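PDB 3WPU: beta-fructofuranosidase from Arthrobacter, which belongs to the levansucrase/invertase family, whose members are built round a five-bladed beta-propeller. Local coordinates for residues D6-T11 / L281-G286; W73-W78 / L99-N104; H111-I116 / F157-Q162; D381-N386 / D463-A468; G494-A499 / K535-Y540. All blocks are in the same frame, centred on the assembly; numbering follows the deposited sequence.

Interaction 1 of 5, residues D6-T11 / L281-G286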
# COMPACT_ATOMS: atom_id res chain seq x y z
N ASP A 6 3.43 -23.21 22.65
CA ASP A 6 4.48 -22.66 23.51
C ASP A 6 5.54 -21.97 22.64
O ASP A 6 5.80 -22.38 21.51
CB ASP A 6 5.14 -23.77 24.33
CG ASP A 6 4.21 -24.37 25.38
OD1 ASP A 6 3.23 -23.74 25.80
OD2 ASP A 6 4.50 -25.50 25.78
N GLY A 7 6.13 -20.90 23.16
CA GLY A 7 7.12 -20.16 22.42
C GLY A 7 7.51 -18.94 23.22
O GLY A 7 6.98 -18.76 24.31
N PRO A 8 8.39 -18.09 22.67
CA PRO A 8 8.80 -16.90 23.40
C PRO A 8 7.61 -15.97 23.64
O PRO A 8 6.68 -15.94 22.85
CB PRO A 8 9.81 -16.23 22.46
CG PRO A 8 9.38 -16.67 21.08
CD PRO A 8 8.91 -18.09 21.28
N GLU A 9 7.68 -15.17 24.69
CA GLU A 9 6.72 -14.13 24.89
C GLU A 9 7.09 -12.93 24.01
O GLU A 9 8.24 -12.75 23.66
CB GLU A 9 6.68 -13.76 26.37
CG GLU A 9 6.14 -14.92 27.20
CD GLU A 9 5.82 -14.54 28.60
OE1 GLU A 9 5.39 -13.39 28.80
OE2 GLU A 9 5.98 -15.40 29.50
N PRO A 10 6.09 -12.15 23.58
CA PRO A 10 6.33 -11.02 22.70
C PRO A 10 6.95 -9.89 23.51
O PRO A 10 6.84 -9.88 24.73
CB PRO A 10 4.93 -10.65 22.21
CG PRO A 10 4.02 -11.16 23.25
CD PRO A 10 4.66 -12.40 23.77
N THR A 11 7.59 -8.98 22.79
CA THR A 11 8.27 -7.85 23.39
C THR A 11 7.22 -6.96 24.02
O THR A 11 6.12 -6.82 23.51
CB THR A 11 9.05 -7.07 22.30
OG1 THR A 11 9.98 -7.96 21.66
CG2 THR A 11 9.83 -5.93 22.88
N LEU A 281 16.31 -8.45 18.68
CA LEU A 281 15.83 -9.79 19.08
C LEU A 281 14.58 -9.68 19.96
O LEU A 281 13.59 -10.37 19.74
CB LEU A 281 16.94 -10.59 19.76
CG LEU A 281 17.82 -11.40 18.82
CD1 LEU A 281 18.47 -10.56 17.75
CD2 LEU A 281 18.85 -12.13 19.67
N GLY A 282 14.62 -8.75 20.92
CA GLY A 282 13.43 -8.34 21.66
C GLY A 282 12.92 -9.28 22.75
O GLY A 282 11.80 -9.11 23.21
N TYR A 283 13.72 -10.25 23.17
CA TYR A 283 13.26 -11.23 24.15
C TYR A 283 13.18 -10.61 25.52
O TYR A 283 13.99 -9.75 25.87
CB TYR A 283 14.16 -12.48 24.18
CG TYR A 283 14.07 -13.19 22.87
CD1 TYR A 283 12.93 -13.90 22.54
CD2 TYR A 283 15.07 -13.05 21.90
CE1 TYR A 283 12.81 -14.54 21.31
CE2 TYR A 283 14.96 -13.68 20.66
CZ TYR A 283 13.83 -14.39 20.37
OH TYR A 283 13.69 -15.00 19.14
N ARG A 284 12.20 -11.04 26.28
CA ARG A 284 12.15 -10.70 27.71
C ARG A 284 13.29 -11.43 28.38
O ARG A 284 13.60 -12.58 28.05
CB ARG A 284 10.82 -11.10 28.31
CG ARG A 284 9.64 -10.52 27.57
CD ARG A 284 8.34 -10.78 28.27
NE ARG A 284 7.22 -10.32 27.45
CZ ARG A 284 5.98 -10.09 27.90
NH1 ARG A 284 5.68 -10.20 29.20
NH2 ARG A 284 5.03 -9.71 27.04
N GLN A 285 13.99 -10.75 29.28
CA GLN A 285 15.19 -11.34 29.86
C GLN A 285 14.84 -12.66 30.57
O GLN A 285 13.85 -12.74 31.30
CB GLN A 285 15.88 -10.40 30.86
CG GLN A 285 17.31 -10.87 31.12
CD GLN A 285 18.05 -10.11 32.20
OE1 GLN A 285 19.22 -10.38 32.51
NE2 GLN A 285 17.37 -9.16 32.79
N GLY A 286 15.63 -13.69 30.30
CA GLY A 286 15.43 -14.98 30.94
C GLY A 286 14.56 -15.94 30.14
O GLY A 286 14.48 -17.12 30.47
O HOH W 1 10.61 -13.08 25.09
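R284 grips the backbone carbonyl of P10 side-on, with one edge of its guanidinium, pinning the N-terminal arm to a loop of the family's beta-propeller fold; the touching residues all lie in loops. Two of the three direct hydrogen bonds end on P10 O. NE of R284 reaches it at 2.8 Å and NH2 of R284 at 2.9 Å, both with the oxygen almost exactly in the guanidinium plane, a double hold that would limit rotation of the head group. The chain of R284 is extended from CG to NE, which carries the guanidinium this far across the gap. At G282, the first residue past helix 278-281 and with positive phi, the backbone O accepts from OG1 of T11 at 2.7 Å. A water joins the two backbones, donating to E9 O and accepting from R284 N. The charged contact differs: OE1 of E9 stands over one face of the guanidinium, 3.2 Å from NH1 of R284, a salt bridge of charges alone, since no N-H points at that oxygen. The apolar part is small. The hydroxyl of Y283 bonds to E291 and R34, while its ring edge meets P8 in plane, CE1 of Y283 lying 3.6 Å from CB of P8.

Interaction 2 of 5, residues W73-W78 / L99-N104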
# COMPACT_ATOMS: atom_id res chain seq x y z
N TRP A 73 -1.74 -6.04 -17.55
CA TRP A 73 -1.57 -6.61 -16.22
C TRP A 73 -1.65 -5.44 -15.27
O TRP A 73 -1.05 -4.42 -15.52
CB TRP A 73 -0.21 -7.26 -16.02
CG TRP A 73 0.12 -8.47 -16.87
CD1 TRP A 73 1.11 -8.55 -17.79
CD2 TRP A 73 -0.48 -9.77 -16.81
NE1 TRP A 73 1.15 -9.83 -18.34
CE2 TRP A 73 0.19 -10.59 -17.73
CE3 TRP A 73 -1.50 -10.33 -16.03
CZ2 TRP A 73 -0.15 -11.93 -17.91
CZ3 TRP A 73 -1.86 -11.64 -16.24
CH2 TRP A 73 -1.17 -12.43 -17.16
N VAL A 74 -2.39 -5.62 -14.18
CA VAL A 74 -2.57 -4.56 -13.18
C VAL A 74 -2.11 -5.08 -11.85
O VAL A 74 -2.46 -6.20 -11.48
CB VAL A 74 -4.07 -4.20 -13.05
CG1 VAL A 74 -4.26 -3.12 -12.00
CG2 VAL A 74 -4.65 -3.76 -14.39
N TRP A 75 -1.39 -4.28 -11.05
CA TRP A 75 -1.12 -4.70 -9.67
C TRP A 75 -1.29 -3.53 -8.72
O TRP A 75 -2.45 -3.07 -8.58
CB TRP A 75 0.16 -5.53 -9.49
CG TRP A 75 1.57 -4.97 -9.85
CD1 TRP A 75 2.62 -4.86 -8.97
CD2 TRP A 75 2.10 -4.56 -11.14
NE1 TRP A 75 3.73 -4.40 -9.60
CE2 TRP A 75 3.45 -4.20 -10.93
CE3 TRP A 75 1.57 -4.48 -12.44
CZ2 TRP A 75 4.27 -3.73 -11.96
CZ3 TRP A 75 2.39 -4.02 -13.47
CH2 TRP A 75 3.73 -3.66 -13.22
N ASP A 76 -0.24 -3.06 -8.07
CA ASP A 76 -0.44 -2.05 -7.00
C ASP A 76 -1.34 -0.92 -7.49
O ASP A 76 -1.09 -0.32 -8.53
CB ASP A 76 0.85 -1.39 -6.55
CG ASP A 76 1.94 -2.35 -6.15
OD1 ASP A 76 1.82 -3.58 -6.27
OD2 ASP A 76 2.97 -1.82 -5.70
N THR A 77 -2.38 -0.61 -6.71
CA THR A 77 -3.38 0.36 -7.08
C THR A 77 -3.59 1.30 -5.89
O THR A 77 -3.52 0.88 -4.72
CB THR A 77 -4.67 -0.35 -7.49
OG1 THR A 77 -4.37 -1.13 -8.67
CG2 THR A 77 -5.80 0.62 -7.74
N TRP A 78 -3.87 2.55 -6.22
CA TRP A 78 -4.24 3.54 -5.20
C TRP A 78 -5.33 4.51 -5.64
O TRP A 78 -5.44 4.87 -6.82
CB TRP A 78 -3.04 4.32 -4.69
CG TRP A 78 -2.20 5.03 -5.72
CD1 TRP A 78 -2.26 6.35 -6.06
CD2 TRP A 78 -1.14 4.47 -6.49
NE1 TRP A 78 -1.30 6.65 -7.00
CE2 TRP A 78 -0.61 5.50 -7.30
CE3 TRP A 78 -0.61 3.17 -6.61
CZ2 TRP A 78 0.45 5.27 -8.20
CZ3 TRP A 78 0.44 2.96 -7.48
CH2 TRP A 78 0.93 4.00 -8.30
N LEU A 99 -0.22 0.40 -11.14
CA LEU A 99 0.92 -0.09 -11.89
C LEU A 99 0.37 -1.04 -12.94
O LEU A 99 -0.45 -1.91 -12.63
CB LEU A 99 1.92 -0.85 -11.00
CG LEU A 99 2.56 -0.04 -9.87
CD1 LEU A 99 3.73 -0.80 -9.28
CD2 LEU A 99 2.97 1.32 -10.39
N VAL A 100 0.75 -0.79 -14.18
CA VAL A 100 0.31 -1.64 -15.31
C VAL A 100 1.51 -2.04 -16.15
O VAL A 100 2.53 -1.35 -16.21
CB VAL A 100 -0.77 -0.94 -16.17
CG1 VAL A 100 -2.01 -0.59 -15.34
CG2 VAL A 100 -0.24 0.30 -16.87
N ALA A 101 1.39 -3.18 -16.84
CA ALA A 101 2.42 -3.70 -17.70
C ALA A 101 1.69 -4.32 -18.88
O ALA A 101 0.56 -4.79 -18.70
CB ALA A 101 3.27 -4.75 -17.01
N ASP A 102 2.32 -4.29 -20.04
CA ASP A 102 1.69 -4.84 -21.23
C ASP A 102 1.40 -6.32 -21.08
O ASP A 102 2.22 -7.08 -20.55
CB ASP A 102 2.52 -4.55 -22.46
CG ASP A 102 2.64 -3.06 -22.73
OD1 ASP A 102 3.78 -2.57 -22.89
OD2 ASP A 102 1.57 -2.41 -22.76
N ARG A 103 0.22 -6.72 -21.55
CA ARG A 103 -0.32 -8.05 -21.30
C ARG A 103 0.50 -9.13 -22.00
O ARG A 103 0.55 -10.27 -21.55
CB ARG A 103 -1.80 -8.13 -21.69
CG ARG A 103 -2.52 -9.32 -21.10
CD ARG A 103 -2.94 -9.09 -19.67
NE ARG A 103 -3.57 -10.29 -19.13
CZ ARG A 103 -4.42 -10.32 -18.10
NH1 ARG A 103 -4.80 -9.21 -17.45
NH2 ARG A 103 -4.92 -11.48 -17.71
N ASN A 104 1.20 -8.76 -23.07
CA ASN A 104 2.09 -9.72 -23.74
C ASN A 104 3.24 -10.20 -22.86
O ASN A 104 3.79 -11.27 -23.08
CB ASN A 104 2.68 -9.10 -25.01
CG ASN A 104 1.88 -9.41 -26.27
OD1 ASN A 104 0.71 -9.85 -26.23
ND2 ASN A 104 2.50 -9.12 -27.39
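L99 packs against W75 across two antiparallel strands, 72-81 and 93-102, of a mixed sheet in the propeller domain. Backbone bonds tie W73 N to A101 O and A101 N to W73 O; W75 N donates to L99 O, and L99 N to D76 O at 2.8 Å. V74 faces V100 as a non-hydrogen-bonded pair. From CB outward, L99 meets three residues. CB sits squarely over the face of the W75 six-membered ring, 3.6 Å from its centroid, a CH-pi contact. CG turns to D76, lying 4.0 Å from CB of D76. One branch, CD1, comes to 3.6 Å from NE1 of W75 and also lies alongside the D76 carboxylate. At the edge of the W78 ring, CD2 of L99 lies 4.0 Å from CH2 of W78. At the far end R103, its chain bent at chi2 (81°), lays its guanidinium flat on W73, with planes 11° apart and CZ of R103 3.9 Å from the centroid of the six-membered ring. NH1 of R103 also forms a salt bridge to D66. NE1 of W75 and OD2 of D76 both bond a glycerol, and OD1 of D76 bonds S422. Stacking on W73 and the salt bridge to D66 would together hold the R103 head group flat and probably balance its charge.

Interaction 3 of 5, residues H111-I116 / F157-Q162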
# COMPACT_ATOMS: atom_id res chain seq x y z
N HIS A 111 8.01 -6.10 -13.57
CA HIS A 111 8.59 -5.08 -12.68
C HIS A 111 9.50 -4.11 -13.42
O HIS A 111 9.47 -2.91 -13.14
CB HIS A 111 9.34 -5.75 -11.55
CG HIS A 111 8.53 -6.81 -10.87
ND1 HIS A 111 7.58 -6.52 -9.93
CD2 HIS A 111 8.48 -8.15 -11.07
CE1 HIS A 111 7.00 -7.63 -9.53
NE2 HIS A 111 7.52 -8.64 -10.21
N VAL A 112 10.32 -4.62 -14.34
CA VAL A 112 11.25 -3.76 -15.09
C VAL A 112 10.64 -3.05 -16.29
O VAL A 112 11.33 -2.27 -16.96
CB VAL A 112 12.57 -4.46 -15.49
CG1 VAL A 112 13.33 -4.88 -14.25
CG2 VAL A 112 12.33 -5.66 -16.40
N PHE A 113 9.33 -3.27 -16.51
CA PHE A 113 8.57 -2.62 -17.58
C PHE A 113 7.32 -1.93 -17.06
O PHE A 113 6.40 -1.63 -17.81
CB PHE A 113 8.20 -3.66 -18.65
CG PHE A 113 9.38 -4.38 -19.22
CD1 PHE A 113 10.34 -3.70 -19.95
CD2 PHE A 113 9.54 -5.73 -19.02
CE1 PHE A 113 11.45 -4.36 -20.44
CE2 PHE A 113 10.65 -6.40 -19.51
CZ PHE A 113 11.60 -5.71 -20.23
N ALA A 114 7.33 -1.59 -15.76
CA ALA A 114 6.14 -1.07 -15.08
C ALA A 114 5.94 0.39 -15.39
O ALA A 114 6.90 1.16 -15.47
CB ALA A 114 6.29 -1.23 -13.58
N LYS A 115 4.66 0.75 -15.55
CA LYS A 115 4.24 2.13 -15.75
C LYS A 115 2.98 2.42 -14.94
O LYS A 115 2.29 1.51 -14.52
CB LYS A 115 3.99 2.38 -17.23
CG LYS A 115 5.19 2.10 -18.10
CD LYS A 115 4.83 2.25 -19.57
CE LYS A 115 5.97 1.78 -20.44
NZ LYS A 115 5.62 2.04 -21.85
N ILE A 116 2.72 3.69 -14.66
CA ILE A 116 1.49 4.07 -14.01
C ILE A 116 0.41 4.38 -15.04
O ILE A 116 0.60 5.20 -15.95
CB ILE A 116 1.67 5.28 -13.05
CG1 ILE A 116 2.58 4.84 -11.91
CG2 ILE A 116 0.32 5.77 -12.58
CD1 ILE A 116 3.07 5.98 -11.02
N PHE A 157 20.33 4.48 -18.82
CA PHE A 157 19.56 3.39 -18.26
C PHE A 157 19.04 2.43 -19.33
O PHE A 157 18.69 2.83 -20.46
CB PHE A 157 18.41 3.89 -17.39
CG PHE A 157 17.67 5.08 -17.96
CD1 PHE A 157 16.74 4.92 -18.98
CD2 PHE A 157 17.87 6.36 -17.44
CE1 PHE A 157 16.03 6.00 -19.48
CE2 PHE A 157 17.17 7.45 -17.95
CZ PHE A 157 16.26 7.26 -18.97
N SER A 158 18.98 1.17 -18.96
CA SER A 158 18.44 0.11 -19.83
C SER A 158 16.93 -0.04 -19.67
O SER A 158 16.23 -0.48 -20.58
CB SER A 158 19.11 -1.21 -19.53
OG SER A 158 19.00 -1.57 -18.17
N HIS A 159 16.43 0.31 -18.48
CA HIS A 159 15.01 0.20 -18.14
C HIS A 159 14.67 1.42 -17.32
O HIS A 159 15.54 1.98 -16.66
CB HIS A 159 14.72 -1.04 -17.31
CG HIS A 159 15.11 -2.32 -17.97
ND1 HIS A 159 16.42 -2.73 -18.09
CD2 HIS A 159 14.36 -3.29 -18.55
CE1 HIS A 159 16.46 -3.89 -18.73
NE2 HIS A 159 15.22 -4.25 -19.01
N GLN A 160 13.42 1.85 -17.38
CA GLN A 160 13.02 3.03 -16.64
C GLN A 160 11.53 2.85 -16.35
O GLN A 160 10.72 2.78 -17.26
CB GLN A 160 13.34 4.29 -17.45
CG GLN A 160 13.63 5.55 -16.63
CD GLN A 160 12.38 6.21 -16.07
OE1 GLN A 160 11.69 6.93 -16.77
NE2 GLN A 160 12.10 5.98 -14.78
N THR A 161 11.21 2.74 -15.07
CA THR A 161 9.85 2.38 -14.65
C THR A 161 9.28 3.39 -13.70
O THR A 161 10.00 4.20 -13.13
CB THR A 161 9.80 1.05 -13.91
OG1 THR A 161 10.57 1.11 -12.71
CG2 THR A 161 10.34 -0.03 -14.77
N GLN A 162 7.97 3.31 -13.56
CA GLN A 162 7.22 3.97 -12.52
C GLN A 162 6.69 2.89 -11.60
O GLN A 162 6.04 1.93 -12.03
CB GLN A 162 6.09 4.83 -13.06
CG GLN A 162 6.54 5.92 -14.02
CD GLN A 162 6.00 5.74 -15.42
OE1 GLN A 162 4.88 5.30 -15.59
NE2 GLN A 162 6.78 6.14 -16.42
O HOH W 2 11.75 -0.19 -18.70
O HOH W 3 8.48 1.16 -17.94
O HOH W 4 2.77 6.17 -17.25
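Q162 has CG beside its backbone N (chi1 -59°) and bends at chi2 (116°), bringing OE1 back to I116 at the start of strand 115-122. This strand and strand 159-169 belong to one mixed sheet of the propeller domain, though they are not paired neighbours in it, and one direct backbone bond links the segments. I116 N donates to OE1 of Q162 at 2.9 Å, in the carbonyl plane and nearly straight; a water that also donates to I116 O gives the same oxygen a second bond. NE2 of Q162 is held by T148, so both ends of the amide are fixed. On the backbone, Q162 N reaches A114 O at 3.1 Å from above the carbonyl plane. Further along, two more waters bridge the backbones: one links V112 O to Q160 N, the other A114 O to Q160 O. T161 is turned with CG2 beside its backbone N, and that methyl lies 3.3 Å from V112 O. S158 and H159 form a classic beta bulge opposite F184, and OG of S158 shares a hydrogen bond with ND1 of H159, which would limit rotation of the imidazole. CD2 of H159 meets CB of V112 at 3.7 Å and CE1 of F113 at 3.6 Å.

Interaction 4 of 5, residues D381-N386 / D463-A468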
# COMPACT_ATOMS: atom_id res chain seq x y z
N ASP A 381 6.48 3.88 20.22
CA ASP A 381 6.93 2.52 20.45
C ASP A 381 5.81 1.58 20.05
O ASP A 381 5.06 1.05 20.89
CB ASP A 381 7.39 2.27 21.89
CG ASP A 381 7.87 0.85 22.10
OD1 ASP A 381 8.10 0.13 21.08
OD2 ASP A 381 7.97 0.40 23.26
N TYR A 382 5.68 1.40 18.74
CA TYR A 382 4.57 0.68 18.15
C TYR A 382 4.40 -0.73 18.72
O TYR A 382 5.38 -1.45 18.94
CB TYR A 382 4.77 0.57 16.64
CG TYR A 382 4.36 1.78 15.83
CD1 TYR A 382 5.31 2.69 15.34
CD2 TYR A 382 3.01 2.02 15.55
CE1 TYR A 382 4.93 3.81 14.61
CE2 TYR A 382 2.63 3.13 14.80
CZ TYR A 382 3.59 4.02 14.33
OH TYR A 382 3.15 5.10 13.59
N GLN A 383 3.14 -1.08 18.95
CA GLN A 383 2.75 -2.41 19.36
C GLN A 383 2.32 -3.17 18.11
O GLN A 383 1.29 -2.82 17.53
CB GLN A 383 1.55 -2.31 20.29
CG GLN A 383 0.92 -3.63 20.68
CD GLN A 383 1.93 -4.52 21.37
OE1 GLN A 383 2.47 -4.17 22.43
NE2 GLN A 383 2.27 -5.63 20.75
N PRO A 384 3.07 -4.20 17.72
CA PRO A 384 2.55 -5.02 16.62
C PRO A 384 1.22 -5.66 16.96
O PRO A 384 1.00 -6.09 18.10
CB PRO A 384 3.63 -6.09 16.45
CG PRO A 384 4.88 -5.46 16.96
CD PRO A 384 4.38 -4.69 18.16
N LEU A 385 0.30 -5.70 16.00
CA LEU A 385 -1.08 -6.09 16.27
C LEU A 385 -1.23 -7.58 16.54
O LEU A 385 -0.35 -8.39 16.15
CB LEU A 385 -2.00 -5.71 15.09
CG LEU A 385 -2.08 -4.22 14.76
CD1 LEU A 385 -2.72 -4.04 13.40
CD2 LEU A 385 -2.83 -3.45 15.85
N ASN A 386 -2.32 -7.94 17.22
CA ASN A 386 -2.74 -9.34 17.40
C ASN A 386 -1.70 -10.21 18.13
O ASN A 386 -0.98 -11.01 17.53
CB ASN A 386 -3.18 -9.91 16.04
CG ASN A 386 -4.35 -9.14 15.47
OD1 ASN A 386 -4.33 -8.62 14.32
ND2 ASN A 386 -5.35 -9.01 16.26
N ASP A 463 -10.23 -3.17 22.33
CA ASP A 463 -8.78 -3.34 22.37
C ASP A 463 -8.18 -2.86 21.04
O ASP A 463 -8.34 -3.52 20.01
CB ASP A 463 -8.46 -4.83 22.53
CG ASP A 463 -6.97 -5.12 22.69
OD1 ASP A 463 -6.10 -4.28 22.37
OD2 ASP A 463 -6.65 -6.24 23.12
N PRO A 464 -7.48 -1.73 21.06
CA PRO A 464 -6.89 -1.15 19.84
C PRO A 464 -5.84 -2.01 19.16
O PRO A 464 -5.54 -1.77 17.98
CB PRO A 464 -6.23 0.14 20.35
CG PRO A 464 -6.92 0.46 21.61
CD PRO A 464 -7.24 -0.86 22.23
N THR A 465 -5.29 -3.00 19.87
CA THR A 465 -4.24 -3.86 19.35
C THR A 465 -4.79 -5.05 18.59
O THR A 465 -4.00 -5.84 18.09
CB THR A 465 -3.30 -4.40 20.45
OG1 THR A 465 -3.94 -5.42 21.23
CG2 THR A 465 -2.82 -3.27 21.37
N LYS A 466 -6.12 -5.22 18.55
CA LYS A 466 -6.76 -6.39 17.94
C LYS A 466 -7.49 -6.00 16.65
O LYS A 466 -8.13 -4.95 16.58
CB LYS A 466 -7.75 -6.98 18.94
CG LYS A 466 -8.30 -8.34 18.57
CD LYS A 466 -8.91 -9.02 19.82
CE LYS A 466 -9.85 -10.14 19.44
NZ LYS A 466 -9.11 -11.29 18.88
N THR A 467 -7.44 -6.88 15.65
CA THR A 467 -8.23 -6.73 14.46
C THR A 467 -8.91 -8.06 14.16
O THR A 467 -8.48 -9.10 14.67
CB THR A 467 -7.38 -6.35 13.21
OG1 THR A 467 -6.51 -7.44 12.84
CG2 THR A 467 -6.55 -5.14 13.47
N ALA A 468 -9.97 -8.02 13.35
CA ALA A 468 -10.70 -9.23 12.98
C ALA A 468 -11.35 -9.04 11.63
O ALA A 468 -12.04 -8.05 11.38
CB ALA A 468 -11.78 -9.57 14.01
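L385 and N386 press against T465 in the tight part of this contact. N386 N donates to T465 O at 2.8 Å in an almost straight bond (170°), nearly along the carbonyl axis. The same oxygen is flanked by the L385 side chain, whose CD2 approaches to 3.5 Å of T465 O; CD1 of L385 lies 4.0 Å from CG2 of T467, the two side chains crossing at about a right angle. The looser side lies toward Q383 and K466. There CG of Q383 only brushes CG2 of T465 at 3.8 Å, its amide being turned back so that NE2 bonds P384 O, and the exposed K466 adds little. D463 sets T465 in place within the type I beta turn 463-466: its OD1 accepts from T465 N, an Asx turn, and from T465 OG1 on the same face. P464 O bonds the hydroxyl of Y350 and P464 touches K348, so the turn rests on strand 348-355, while L385 packs on Y350, F352 and V374 of strand 369-375.

Interaction 5 of 5, residues G494-A499 / K535-Y540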
# COMPACT_ATOMS: atom_id res chain seq x y z
N GLY A 494 -13.59 25.54 -13.20
CA GLY A 494 -12.99 26.86 -13.33
C GLY A 494 -12.63 27.47 -11.99
O GLY A 494 -13.16 28.52 -11.62
N LYS A 495 -11.75 26.78 -11.26
CA LYS A 495 -11.17 27.28 -10.00
C LYS A 495 -12.07 27.14 -8.76
O LYS A 495 -11.55 26.99 -7.65
CB LYS A 495 -10.65 28.72 -10.16
CG LYS A 495 -9.65 28.86 -11.30
CD LYS A 495 -9.16 30.28 -11.51
CE LYS A 495 -8.19 30.35 -12.69
NZ LYS A 495 -7.85 31.74 -13.08
N PHE A 496 -13.39 27.19 -8.93
CA PHE A 496 -14.32 26.80 -7.85
C PHE A 496 -14.23 25.29 -7.61
O PHE A 496 -14.29 24.52 -8.56
CB PHE A 496 -15.77 27.18 -8.20
CG PHE A 496 -16.75 26.83 -7.11
CD1 PHE A 496 -16.98 27.70 -6.06
CD2 PHE A 496 -17.42 25.61 -7.13
CE1 PHE A 496 -17.87 27.39 -5.05
CE2 PHE A 496 -18.32 25.29 -6.12
CZ PHE A 496 -18.54 26.18 -5.08
N GLY A 497 -14.11 24.88 -6.35
CA GLY A 497 -14.21 23.47 -6.00
C GLY A 497 -14.60 23.22 -4.56
O GLY A 497 -14.10 23.89 -3.64
N VAL A 498 -15.53 22.28 -4.35
CA VAL A 498 -15.87 21.81 -3.01
C VAL A 498 -16.04 20.30 -3.03
O VAL A 498 -16.49 19.72 -4.03
CB VAL A 498 -17.16 22.43 -2.44
CG1 VAL A 498 -17.22 23.93 -2.68
CG2 VAL A 498 -18.40 21.76 -3.01
N ALA A 499 -15.69 19.68 -1.91
CA ALA A 499 -15.86 18.25 -1.75
C ALA A 499 -16.97 17.99 -0.74
O ALA A 499 -17.05 18.65 0.28
CB ALA A 499 -14.56 17.65 -1.27
N LYS A 535 -23.50 28.01 -4.94
CA LYS A 535 -24.09 28.29 -3.63
C LYS A 535 -24.49 27.00 -2.91
O LYS A 535 -24.24 26.84 -1.71
CB LYS A 535 -25.30 29.22 -3.78
CG LYS A 535 -26.26 29.19 -2.60
CD LYS A 535 -27.62 29.75 -2.98
CE LYS A 535 -28.73 28.73 -2.72
NZ LYS A 535 -28.84 28.29 -1.30
N LEU A 536 -25.11 26.07 -3.63
CA LEU A 536 -25.56 24.82 -3.03
C LEU A 536 -24.34 23.99 -2.60
O LEU A 536 -24.33 23.40 -1.52
CB LEU A 536 -26.43 24.04 -4.02
CG LEU A 536 -27.27 22.87 -3.49
CD1 LEU A 536 -28.18 23.26 -2.34
CD2 LEU A 536 -28.08 22.29 -4.64
N LEU A 537 -23.31 23.98 -3.43
CA LEU A 537 -22.09 23.26 -3.11
C LEU A 537 -21.42 23.86 -1.87
O LEU A 537 -21.04 23.12 -0.94
CB LEU A 537 -21.15 23.28 -4.31
CG LEU A 537 -21.54 22.31 -5.43
CD1 LEU A 537 -20.69 22.57 -6.66
CD2 LEU A 537 -21.39 20.86 -4.99
N ALA A 538 -21.30 25.18 -1.84
CA ALA A 538 -20.71 25.87 -0.69
C ALA A 538 -21.46 25.57 0.62
O ALA A 538 -20.84 25.53 1.68
CB ALA A 538 -20.64 27.37 -0.94
N GLN A 539 -22.77 25.36 0.54
CA GLN A 539 -23.56 25.01 1.73
C GLN A 539 -23.21 23.65 2.33
O GLN A 539 -23.25 23.48 3.55
CB GLN A 539 -25.06 25.08 1.44
CG GLN A 539 -25.65 26.44 1.79
CD GLN A 539 -27.00 26.71 1.15
OE1 GLN A 539 -27.65 25.81 0.61
NE2 GLN A 539 -27.42 27.96 1.23
N TYR A 540 -22.86 22.69 1.48
CA TYR A 540 -22.53 21.33 1.92
C TYR A 540 -21.02 21.10 2.01
O TYR A 540 -20.23 21.90 1.53
CB TYR A 540 -23.17 20.30 0.99
CG TYR A 540 -24.68 20.25 1.09
CD1 TYR A 540 -25.31 19.34 1.95
CD2 TYR A 540 -25.48 21.10 0.34
CE1 TYR A 540 -26.70 19.29 2.04
CE2 TYR A 540 -26.86 21.06 0.42
CZ TYR A 540 -27.46 20.15 1.27
OH TYR A 540 -28.83 20.12 1.35
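F496 and V498, two residues apart on one face of strand 496-500, both point at L537 on helix 527-539. This strand is the second of a beta-hairpin with 488-493, and the C-terminal helix lies over it, with segment axes 8.3 Å apart and running at 39°. F496 turns its ring edge, not its face, to the helix: CG lies anti to the backbone N (chi1 -179°), which carries the ring out toward the helix until CE2 comes 3.6 Å from CD1 of L537, with CB of L537 almost in the ring plane. The backbone N of A538 also lies near that edge. V498 comes obliquely beside the same leucine. CG2 of V498, set between its own N and carbonyl carbon, meets CB and CD2 of L537, the latter at 3.7 Å. L537 thus meets an aromatic rim and a valine methyl side by side on its strand-facing side, while I508 of helix 502-512 also touches it. No hydrogen bond crosses, and the side-chain contacts are apolar. The tightest is CG2 of V498 against CB of L537, 3.4 Å apart.

Overall arrangement
From the N terminus, interaction 1 ties the leading arm at 6-11 to the loop at 281-286, closing a long span inside which interactions 2 and 3 nest, one after the other, closing loops of about 20 and 40 residues. These two touch: V100 N lies 2.8 Å from K115 O, joining strands 93-102 and 115-122 as neighbours in one mixed sheet. Interaction 4 closes a loop of about 76 residues after interaction 1, yet returns to its side of the chain, their nearest atoms about 5 Å apart. Interaction 5 closes a largely helical C-terminal span of about 35, adding the last helix to a hairpin in the sheet also reached by interactions 2 and 3. None of the five cross.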